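Local coordinates for 3-oxosteroid 1-dehydrogenase (Sterolibacterium denitrificans, PDB 7P18), which probably catalyses the FAD-dependent 1,2-dehydrogenation of 3-oxosteroids, turning them into 3-oxo-Delta(1)-steroids while an electron acceptor is reduced, at residues 50-61 and 127-135; 67-75 and 86-94. One frame throughout, in Å; residues are numbered along the deposited sequence. Where two conformers were deposited one is given.

Contact 1. Residues 50-61 and 127-135; sequences GGAVWIPNNSQM and PGGRTMEPM. With FAD (flavin-adenine dinucleotide), chain C.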
loop_
_atom_site.group_PDB
_atom_site.type_symbol
_atom_site.label_atom_id
_atom_site.label_comp_id
_atom_site.label_asym_id
_atom_site.label_seq_id
_atom_site.Cartn_x
_atom_site.Cartn_y
_atom_site.Cartn_z
ATOM N N GLY A 50 2.422 2.320 4.638
ATOM C CA GLY A 50 2.814 1.759 5.941
ATOM C C GLY A 50 4.254 1.329 5.998
ATOM O O GLY A 50 4.738 1.047 7.113
ATOM N N GLY A 51 4.924 1.232 4.847
ATOM C CA GLY A 51 6.332 0.852 4.762
ATOM C C GLY A 51 6.541 -0.614 5.111
ATOM O O GLY A 51 7.707 -1.012 5.239
ATOM N N ALA A 52 5.477 -1.405 5.232
ATOM C CA ALA A 52 5.569 -2.826 5.602
ATOM C C ALA A 52 6.038 -3.640 4.402
ATOM O O ALA A 52 5.641 -3.315 3.268
ATOM C CB ALA A 52 4.249 -3.299 6.103
ATOM N N VAL A 53 6.835 -4.679 4.660
ATOM C CA VAL A 53 7.283 -5.670 3.632
ATOM C C VAL A 53 6.993 -7.071 4.166
ATOM O O VAL A 53 7.177 -7.330 5.372
ATOM C CB VAL A 53 8.755 -5.490 3.242
ATOM C CG1 VAL A 53 8.974 -4.184 2.513
ATOM C CG2 VAL A 53 9.685 -5.591 4.454
ATOM N N TRP A 54 6.476 -7.945 3.293
ATOM C CA TRP A 54 6.042 -9.299 3.682
ATOM C C TRP A 54 7.176 -10.273 3.342
ATOM O O TRP A 54 7.393 -10.560 2.165
ATOM C CB TRP A 54 4.735 -9.668 3.001
ATOM C CG TRP A 54 4.188 -10.980 3.450
ATOM C CD1 TRP A 54 3.528 -11.232 4.617
ATOM C CD2 TRP A 54 4.206 -12.218 2.723
ATOM N NE1 TRP A 54 3.101 -12.519 4.638
ATOM C CE2 TRP A 54 3.532 -13.162 3.508
ATOM C CE3 TRP A 54 4.736 -12.621 1.496
ATOM C CZ2 TRP A 54 3.382 -14.495 3.123
ATOM C CZ3 TRP A 54 4.569 -13.931 1.102
ATOM C CH2 TRP A 54 3.914 -14.858 1.910
ATOM N N ILE A 55 7.909 -10.689 4.369
ATOM C CA ILE A 55 9.200 -11.412 4.213
ATOM C C ILE A 55 9.062 -12.747 4.928
ATOM O O ILE A 55 9.399 -12.900 6.104
ATOM C CB ILE A 55 10.400 -10.596 4.747
ATOM C CG1 ILE A 55 10.385 -9.134 4.303
ATOM C CG2 ILE A 55 11.703 -11.294 4.354
ATOM C CD1 ILE A 55 10.656 -8.920 2.810
ATOM N N PRO A 56 8.626 -13.794 4.214
ATOM C CA PRO A 56 8.534 -15.104 4.848
ATOM C C PRO A 56 9.957 -15.519 5.266
ATOM O O PRO A 56 10.891 -15.244 4.560
ATOM C CB PRO A 56 7.930 -16.007 3.779
ATOM C CG PRO A 56 7.278 -15.018 2.805
ATOM C CD PRO A 56 8.171 -13.802 2.810
ATOM N N ASN A 57 10.026 -16.214 6.396
ATOM C CA ASN A 57 11.243 -16.915 6.870
ATOM C C ASN A 57 12.353 -15.890 7.097
ATOM O O ASN A 57 13.570 -16.234 6.890
ATOM C CB ASN A 57 11.662 -18.009 5.898
ATOM C CG ASN A 57 12.582 -19.043 6.530
ATOM O OD1 ASN A 57 12.585 -19.276 7.771
ATOM N ND2 ASN A 57 13.323 -19.693 5.648
ATOM N N ASN A 58 12.006 -14.653 7.472
ATOM C CA ASN A 58 13.066 -13.655 7.795
ATOM C C ASN A 58 13.764 -14.130 9.088
ATOM O O ASN A 58 13.127 -14.844 9.931
ATOM C CB ASN A 58 12.521 -12.228 7.871
ATOM C CG ASN A 58 11.611 -11.985 9.041
ATOM O OD1 ASN A 58 12.100 -11.890 10.173
ATOM N ND2 ASN A 58 10.294 -11.908 8.797
ATOM N N SER A 59 15.009 -13.659 9.264
ATOM C CA SER A 59 15.964 -14.070 10.327
ATOM C C SER A 59 15.501 -13.632 11.721
ATOM O O SER A 59 16.093 -14.098 12.707
ATOM C CB SER A 59 17.353 -13.535 10.016
ATOM O OG SER A 59 17.412 -12.114 10.189
ATOM N N GLN A 60 14.538 -12.710 11.824
ATOM C CA GLN A 60 14.155 -12.032 13.080
ATOM C C GLN A 60 12.873 -12.625 13.638
ATOM O O GLN A 60 12.386 -12.164 14.689
ATOM C CB GLN A 60 14.102 -10.518 12.851
ATOM C CG GLN A 60 15.457 -9.923 12.467
ATOM C CD GLN A 60 15.308 -8.471 12.075
ATOM O OE1 GLN A 60 14.906 -7.630 12.899
ATOM N NE2 GLN A 60 15.558 -8.206 10.809
ATOM N N MET A 61 12.307 -13.646 12.997
ATOM C CA MET A 61 11.025 -14.202 13.455
ATOM C C MET A 61 11.151 -14.874 14.840
ATOM O O MET A 61 12.151 -15.558 15.078
ATOM C CB MET A 61 10.460 -15.164 12.407
ATOM C CG MET A 61 9.935 -14.437 11.188
ATOM S SD MET A 61 9.324 -15.545 9.899
ATOM C CE MET A 61 7.737 -15.977 10.590
ATOM N N PRO A 127 0.773 -17.027 11.799
ATOM C CA PRO A 127 -0.014 -16.133 12.649
ATOM C C PRO A 127 0.651 -14.793 13.000
ATOM O O PRO A 127 0.034 -13.977 13.669
ATOM C CB PRO A 127 -0.222 -17.016 13.888
ATOM C CG PRO A 127 1.033 -17.818 13.972
ATOM C CD PRO A 127 1.379 -18.157 12.538
ATOM N N GLY A 128 1.888 -14.579 12.549
ATOM C CA GLY A 128 2.616 -13.321 12.758
ATOM C C GLY A 128 4.021 -13.424 12.241
ATOM O O GLY A 128 4.438 -14.527 11.877
ATOM N N GLY A 129 4.710 -12.307 12.138
ATOM C CA GLY A 129 6.173 -12.306 12.050
ATOM C C GLY A 129 6.699 -12.254 10.625
ATOM O O GLY A 129 7.867 -11.906 10.491
ATOM N N ARG A 130 5.914 -12.599 9.584
ATOM C CA ARG A 130 6.428 -12.461 8.190
ATOM C C ARG A 130 6.431 -10.987 7.769
ATOM O O ARG A 130 7.381 -10.540 7.117
ATOM C CB ARG A 130 5.605 -13.306 7.210
ATOM C CG ARG A 130 5.654 -14.806 7.449
ATOM C CD ARG A 130 4.958 -15.537 6.314
ATOM N NE ARG A 130 5.304 -16.946 6.253
ATOM C CZ ARG A 130 4.532 -17.913 5.746
ATOM N NH1 ARG A 130 3.310 -17.670 5.277
ATOM N NH2 ARG A 130 5.017 -19.144 5.677
ATOM N N THR A 131 5.391 -10.245 8.126
ATOM C CA THR A 131 5.322 -8.776 7.957
ATOM C C THR A 131 6.439 -8.128 8.793
ATOM O O THR A 131 6.564 -8.491 9.960
ATOM C CB THR A 131 3.947 -8.236 8.342
ATOM O OG1 THR A 131 2.944 -8.758 7.468
ATOM C CG2 THR A 131 3.945 -6.725 8.312
ATOM N N MET A 132 7.178 -7.211 8.182
ATOM C CA MET A 132 8.251 -6.409 8.804
ATOM C C MET A 132 8.004 -4.926 8.518
ATOM O O MET A 132 7.411 -4.585 7.442
ATOM C CB MET A 132 9.631 -6.811 8.293
ATOM C CG MET A 132 9.934 -8.325 8.341
ATOM S SD MET A 132 11.634 -8.685 7.809
ATOM C CE MET A 132 12.527 -8.339 9.320
ATOM N N GLU A 133 8.462 -4.076 9.439
ATOM C CA GLU A 133 8.312 -2.609 9.286
ATOM C C GLU A 133 9.585 -1.889 9.723
ATOM O O GLU A 133 10.475 -2.477 10.375
ATOM C CB GLU A 133 7.094 -2.158 10.070
ATOM C CG GLU A 133 7.323 -2.076 11.588
ATOM C CD GLU A 133 6.259 -1.242 12.273
ATOM O OE1 GLU A 133 5.828 -0.186 11.666
ATOM O OE2 GLU A 133 5.808 -1.685 13.360
ATOM N N PRO A 134 9.715 -0.606 9.333
ATOM C CA PRO A 134 10.878 0.201 9.684
ATOM C C PRO A 134 10.863 0.741 11.118
ATOM O O PRO A 134 9.785 1.050 11.657
ATOM C CB PRO A 134 10.809 1.421 8.766
ATOM C CG PRO A 134 9.654 1.157 7.812
ATOM C CD PRO A 134 8.789 0.099 8.434
ATOM N N MET A 135 12.038 0.800 11.739
ATOM C CA MET A 135 12.249 1.642 12.943
ATOM C C MET A 135 12.077 3.118 12.532
ATOM O O MET A 135 12.329 3.472 11.342
ATOM C CB MET A 135 13.663 1.424 13.486
ATOM C CG MET A 135 13.890 0.006 13.980
ATOM S SD MET A 135 15.497 -0.116 14.844
ATOM C CE MET A 135 15.050 0.701 16.383
HETATM P PA FAD C . 5.604 4.373 -6.169
HETATM O O1A FAD C . 5.988 4.158 -4.750
HETATM O O2A FAD C . 4.343 5.181 -6.320
HETATM O O5B FAD C . 6.823 5.089 -6.883
HETATM C C5B FAD C . 6.721 5.396 -8.299
HETATM C C4B FAD C . 7.436 6.689 -8.547
HETATM O O4B FAD C . 7.646 6.841 -9.977
HETATM C C3B FAD C . 6.697 7.962 -8.082
HETATM O O3B FAD C . 7.547 8.792 -7.297
HETATM C C2B FAD C . 6.270 8.626 -9.394
HETATM O O2B FAD C . 6.069 10.027 -9.267
HETATM C C1B FAD C . 7.375 8.168 -10.347
HETATM N N9A FAD C . 7.024 8.226 -11.766
HETATM C C8A FAD C . 5.812 8.022 -12.363
HETATM N N7A FAD C . 5.840 8.259 -13.672
HETATM C C5A FAD C . 7.162 8.590 -13.938
HETATM C C6A FAD C . 7.840 8.937 -15.127
HETATM N N6A FAD C . 7.249 9.079 -16.319
HETATM N N1A FAD C . 9.159 9.210 -15.029
HETATM C C2A FAD C . 9.743 9.114 -13.831
HETATM N N3A FAD C . 9.197 8.872 -12.635
HETATM C C4A FAD C . 7.890 8.585 -12.771
HETATM N N1 FAD C . 1.965 -1.663 0.326
HETATM C C2 FAD C . 2.684 -2.504 1.104
HETATM O O2 FAD C . 3.197 -3.533 0.628
HETATM N N3 FAD C . 2.899 -2.250 2.399
HETATM C C4 FAD C . 2.189 -1.289 3.089
HETATM O O4 FAD C . 2.515 -1.040 4.245
HETATM C C4X FAD C . 1.390 -0.394 2.329
HETATM N N5 FAD C . 0.723 0.567 2.946
HETATM C C5X FAD C . 0.024 1.459 2.166
HETATM C C6 FAD C . -0.621 2.553 2.789
HETATM C C7 FAD C . -1.225 3.559 2.047
HETATM C C7M FAD C . -1.882 4.738 2.735
HETATM C C8 FAD C . -1.144 3.513 0.645
HETATM C C8M FAD C . -1.770 4.613 -0.194
HETATM C C9 FAD C . -0.592 2.409 0.025
HETATM C C9A FAD C . 0.049 1.390 0.755
HETATM N N10 FAD C . 0.637 0.267 0.152
HETATM C C10 FAD C . 1.354 -0.647 0.913
HETATM C "C1'" FAD C . 0.743 0.170 -1.308
HETATM C "C2'" FAD C . 2.122 0.694 -1.764
HETATM O "O2'" FAD C . 2.400 2.007 -1.278
HETATM C "C3'" FAD C . 2.293 0.675 -3.293
HETATM O "O3'" FAD C . 1.708 -0.491 -3.877
HETATM C "C4'" FAD C . 3.753 0.815 -3.672
HETATM O "O4'" FAD C . 4.260 1.977 -3.032
HETATM C "C5'" FAD C . 4.000 0.893 -5.163
HETATM O "O5'" FAD C . 5.412 1.129 -5.322
HETATM P P FAD C . 6.001 1.520 -6.746
HETATM O O1P FAD C . 7.432 1.696 -6.466
HETATM O O2P FAD C . 5.512 0.660 -7.822
HETATM O O3P FAD C . 5.371 3.009 -7.005
HETATM O O HOH W 1 4.026 -0.697 9.176
#
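Met-132 lays its thioether against the amide of Asn-58, SD 3.5 Å from Asn-58 CG, while the Ile-55 side chain crosses that of Met-132 at about a right angle, CG1 against SD. The Met-132 chain runs straight through chi2 and bends at chi3 (82°), which brings CE to 3.4 Å from Gln-60 NE2. The Asn-58 amide is locked in rotation: ND2 gives its two hydrogens to Gly-129 O (3.0 Å) and Ile-55 O, both in the amide plane, and OD1 accepts from Gln-60 N in an Asx turn. Arg-130 runs alongside Trp-54, Arg-130 CD 3.7 Å from Trp-54 CZ2, with guanidinium and indole planes 83° apart; Asp-117 accepts a hydrogen bond from Trp-54 NE1 and forms a salt bridge with Arg-130 NH1, as Asp-65 does with Arg-130 NH2. The backbones of Val-53 and Met-132 form an antiparallel hydrogen-bonded pair, N-to-O 2.8 Å both ways. Just before, Ala-52 grips the flavin twice, N to FAD O4 and O to FAD N3, both 3.1 Å, and its side chain touches the bound steroid. Strand 53-54 thus edges strand 131-138, which also pairs with strand 109-111, and helices 67-78 and 84-104 pack against Trp-54, Ile-55 and Pro-56.

Contact 2. Residues 67-75 and 86-94; sequences FDEALTYLK and RLLAYLESA
Leu-91 drops as a knob into the hole formed by Phe-67, Ala-70, Leu-71 and Leu-74, and this is the tight part of the contact. With CG anti to the carbonyl carbon (chi1 -63°), its fork reaches into the hole: CD2 lies 3.6 Å from Ala-70 CB and meets Leu-74 CD1 tip to tip, while CD1 presses on the helix backbone, 3.4 Å from Leu-71 N. With Leu-91 cut back to an alanine, the hole is likely to stand unfilled and the Leu-74 tip to lose its partner. The solvent rim is exposed but still close: the Phe-67 ring has CE2 3.6 Å from Leu-91 CB and receives Leu-88 CD2 at its edge, 3.6 Å from Phe-67 CZ; the same methyl also touches Leu-71 CD2. Looser is the buried Leu-87, whose CB stays 4.1 Å from Leu-71 CD1; its CD1 lies beside CG of exposed Lys-75, whose ammonium pairs with Glu-84. No hydrogen bond joins the segments, whose axes approach to 10.2 Å at 138°, a steeply inclined antiparallel helical hairpin. Behind it, Tyr-90 and Ala-94 pack helix 84-104 against helix 543-559, and Ala-70 of helix 67-78 rests on Pro-56 in the loop after strand 53-54.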
loop_
_atom_site.group_PDB
_atom_site.type_symbol
_atom_site.label_atom_id
_atom_site.label_comp_id
_atom_site.label_asym_id
_atom_site.label_seq_id
_atom_site.Cartn_x
_atom_site.Cartn_y
_atom_site.Cartn_z
ATOM N N PHE A 67 11.033 -22.019 3.890
ATOM C CA PHE A 67 10.898 -21.828 2.437
ATOM C C PHE A 67 9.713 -22.664 1.935
ATOM O O PHE A 67 8.854 -22.146 1.174
ATOM C CB PHE A 67 12.212 -22.216 1.765
ATOM C CG PHE A 67 12.214 -22.019 0.273
ATOM C CD1 PHE A 67 11.736 -23.005 -0.571
ATOM C CD2 PHE A 67 12.705 -20.850 -0.274
ATOM C CE1 PHE A 67 11.772 -22.841 -1.953
ATOM C CE2 PHE A 67 12.718 -20.664 -1.646
ATOM C CZ PHE A 67 12.260 -21.664 -2.480
ATOM N N ASP A 68 9.650 -23.936 2.297
ATOM C CA ASP A 68 8.603 -24.826 1.715
ATOM C C ASP A 68 7.196 -24.421 2.201
ATOM O O ASP A 68 6.244 -24.487 1.397
ATOM C CB ASP A 68 8.865 -26.292 2.032
ATOM C CG ASP A 68 8.048 -27.221 1.163
ATOM O OD1 ASP A 68 8.148 -27.109 -0.077
ATOM O OD2 ASP A 68 7.245 -27.954 1.734
ATOM N N GLU A 69 7.030 -24.025 3.460
ATOM C CA GLU A 69 5.704 -23.546 3.945
ATOM C C GLU A 69 5.288 -22.275 3.164
ATOM O O GLU A 69 4.092 -22.179 2.771
ATOM C CB GLU A 69 5.730 -23.270 5.453
ATOM C CG GLU A 69 5.700 -24.523 6.308
ATOM C CD GLU A 69 6.093 -24.197 7.722
ATOM O OE1 GLU A 69 7.285 -23.847 7.925
ATOM O OE2 GLU A 69 5.197 -24.207 8.590
ATOM N N ALA A 70 6.213 -21.331 2.975
ATOM C CA ALA A 70 5.979 -20.059 2.272
ATOM C C ALA A 70 5.626 -20.347 0.810
ATOM O O ALA A 70 4.742 -19.652 0.247
ATOM C CB ALA A 70 7.155 -19.138 2.427
ATOM N N LEU A 71 6.260 -21.337 0.203
ATOM C CA LEU A 71 5.951 -21.701 -1.204
ATOM C C LEU A 71 4.553 -22.319 -1.258
ATOM O O LEU A 71 3.793 -21.989 -2.184
ATOM C CB LEU A 71 7.013 -22.656 -1.783
ATOM C CG LEU A 71 6.745 -23.104 -3.223
ATOM C CD1 LEU A 71 6.805 -21.921 -4.181
ATOM C CD2 LEU A 71 7.727 -24.185 -3.653
ATOM N N THR A 72 4.189 -23.187 -0.312
ATOM C CA THR A 72 2.839 -23.775 -0.236
ATOM C C THR A 72 1.791 -22.652 -0.216
ATOM O O THR A 72 0.831 -22.677 -0.998
ATOM C CB THR A 72 2.756 -24.725 0.957
ATOM O OG1 THR A 72 3.584 -25.858 0.651
ATOM C CG2 THR A 72 1.338 -25.158 1.234
ATOM N N TYR A 73 1.981 -21.701 0.677
ATOM C CA TYR A 73 1.101 -20.520 0.832
ATOM C C TYR A 73 1.027 -19.724 -0.481
ATOM O O TYR A 73 -0.101 -19.441 -0.901
ATOM C CB TYR A 73 1.581 -19.688 1.997
ATOM C CG TYR A 73 0.692 -18.538 2.376
ATOM C CD1 TYR A 73 -0.494 -18.752 3.058
ATOM C CD2 TYR A 73 1.052 -17.235 2.090
ATOM C CE1 TYR A 73 -1.310 -17.696 3.458
ATOM C CE2 TYR A 73 0.249 -16.176 2.485
ATOM C CZ TYR A 73 -0.914 -16.397 3.201
ATOM O OH TYR A 73 -1.717 -15.340 3.599
ATOM N N LEU A 74 2.153 -19.359 -1.089
ATOM C CA LEU A 74 2.136 -18.558 -2.346
ATOM C C LEU A 74 1.515 -19.354 -3.501
ATOM O O LEU A 74 0.793 -18.763 -4.310
ATOM C CB LEU A 74 3.529 -18.031 -2.674
ATOM C CG LEU A 74 4.008 -16.897 -1.770
ATOM C CD1 LEU A 74 5.322 -16.381 -2.285
ATOM C CD2 LEU A 74 2.939 -15.794 -1.722
ATOM N N LYS A 75 1.760 -20.664 -3.612
ATOM C CA LYS A 75 1.144 -21.460 -4.698
ATOM C C LYS A 75 -0.367 -21.493 -4.466
ATOM O O LYS A 75 -1.123 -21.322 -5.409
ATOM C CB LYS A 75 1.756 -22.872 -4.772
ATOM C CG LYS A 75 3.149 -22.891 -5.375
ATOM C CD LYS A 75 3.756 -24.284 -5.331
ATOM C CE LYS A 75 3.037 -25.254 -6.251
ATOM N NZ LYS A 75 3.269 -24.884 -7.668
ATOM N N ARG A 86 9.331 -17.503 -10.360
ATOM C CA ARG A 86 9.224 -16.154 -9.752
ATOM C C ARG A 86 8.863 -16.277 -8.269
ATOM O O ARG A 86 9.338 -15.469 -7.496
ATOM C CB ARG A 86 8.143 -15.330 -10.457
ATOM C CG ARG A 86 8.480 -14.955 -11.890
ATOM C CD ARG A 86 7.335 -14.240 -12.554
ATOM N NE ARG A 86 7.123 -12.941 -11.911
ATOM C CZ ARG A 86 5.989 -12.220 -12.005
ATOM N NH1 ARG A 86 4.941 -12.662 -12.680
ATOM N NH2 ARG A 86 5.915 -11.065 -11.360
ATOM N N LEU A 87 7.974 -17.184 -7.896
ATOM C CA LEU A 87 7.648 -17.441 -6.471
ATOM C C LEU A 87 8.901 -17.936 -5.736
ATOM O O LEU A 87 9.171 -17.431 -4.613
ATOM C CB LEU A 87 6.540 -18.477 -6.339
ATOM C CG LEU A 87 5.225 -18.166 -7.065
ATOM C CD1 LEU A 87 4.242 -19.272 -6.788
ATOM C CD2 LEU A 87 4.658 -16.852 -6.622
ATOM N N LEU A 88 9.639 -18.884 -6.330
ATOM C CA LEU A 88 10.890 -19.392 -5.699
ATOM C C LEU A 88 11.856 -18.230 -5.511
ATOM O O LEU A 88 12.459 -18.109 -4.446
ATOM C CB LEU A 88 11.523 -20.484 -6.568
ATOM C CG LEU A 88 10.648 -21.717 -6.802
ATOM C CD1 LEU A 88 11.278 -22.632 -7.852
ATOM C CD2 LEU A 88 10.402 -22.467 -5.507
ATOM N N ALA A 89 12.008 -17.405 -6.541
ATOM C CA ALA A 89 12.956 -16.271 -6.529
ATOM C C ALA A 89 12.568 -15.268 -5.432
ATOM O O ALA A 89 13.464 -14.734 -4.724
ATOM C CB ALA A 89 12.997 -15.655 -7.897
ATOM N N TYR A 90 11.272 -15.003 -5.274
ATOM C CA TYR A 90 10.789 -14.051 -4.232
ATOM C C TYR A 90 11.197 -14.575 -2.848
ATOM O O TYR A 90 11.720 -13.833 -2.007
ATOM C CB TYR A 90 9.279 -13.818 -4.305
ATOM C CG TYR A 90 8.847 -12.831 -3.254
ATOM C CD1 TYR A 90 9.165 -11.484 -3.394
ATOM C CD2 TYR A 90 8.204 -13.217 -2.097
ATOM C CE1 TYR A 90 8.807 -10.548 -2.428
ATOM C CE2 TYR A 90 7.865 -12.297 -1.112
ATOM C CZ TYR A 90 8.168 -10.953 -1.287
ATOM O OH TYR A 90 7.829 -10.010 -0.368
ATOM N N LEU A 91 10.947 -15.848 -2.587
ATOM C CA LEU A 91 11.211 -16.452 -1.263
ATOM C C LEU A 91 12.714 -16.554 -1.014
ATOM O O LEU A 91 13.141 -16.333 0.142
ATOM C CB LEU A 91 10.512 -17.802 -1.190
ATOM C CG LEU A 91 9.003 -17.744 -1.293
ATOM C CD1 LEU A 91 8.403 -19.146 -1.346
ATOM C CD2 LEU A 91 8.360 -16.948 -0.167
ATOM N N GLU A 92 13.497 -16.826 -2.053
ATOM C CA GLU A 92 14.968 -16.823 -1.953
ATOM C C GLU A 92 15.475 -15.436 -1.558
ATOM O O GLU A 92 16.276 -15.343 -0.626
ATOM C CB GLU A 92 15.601 -17.244 -3.285
ATOM C CG GLU A 92 17.121 -17.230 -3.241
ATOM C CD GLU A 92 17.838 -17.548 -4.529
ATOM O OE1 GLU A 92 17.204 -17.549 -5.573
ATOM O OE2 GLU A 92 19.013 -17.837 -4.466
ATOM N N SER A 93 15.035 -14.383 -2.256
ATOM C CA SER A 93 15.693 -13.057 -2.217
ATOM C C SER A 93 15.084 -12.120 -1.170
ATOM O O SER A 93 15.819 -11.272 -0.700
ATOM C CB SER A 93 15.704 -12.430 -3.573
ATOM O OG SER A 93 16.434 -13.222 -4.489
ATOM N N ALA A 94 13.823 -12.273 -0.807
ATOM C CA ALA A 94 13.159 -11.324 0.124
ATOM C C ALA A 94 13.927 -11.233 1.454
ATOM O O ALA A 94 14.272 -10.140 1.906
ATOM C CB ALA A 94 11.724 -11.687 0.282
#

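Contact 2 is nested in the chain excursion that contact 1 closes, for helices 67-78 and 84-104 both lie between strands 53-54 and 131-138. Contact 1 is buried and mixes backbone and amide hydrogen bonds with apolar and thioether packing, besides buried charges and a direct hold on the flavin. Contact 2 lies farther out and is held by apolar side chains, with no hydrogen bond between its segments and one flank exposed. They meet where Trp-54 and Arg-130 face the two helices: Tyr-90 OH probably hydrogen-bonds Trp-54 O at 2.6 Å, and the Trp-54 ring abuts Tyr-73. The helical pair thus packs against residues just along the chain from the flavin-binding Ala-52.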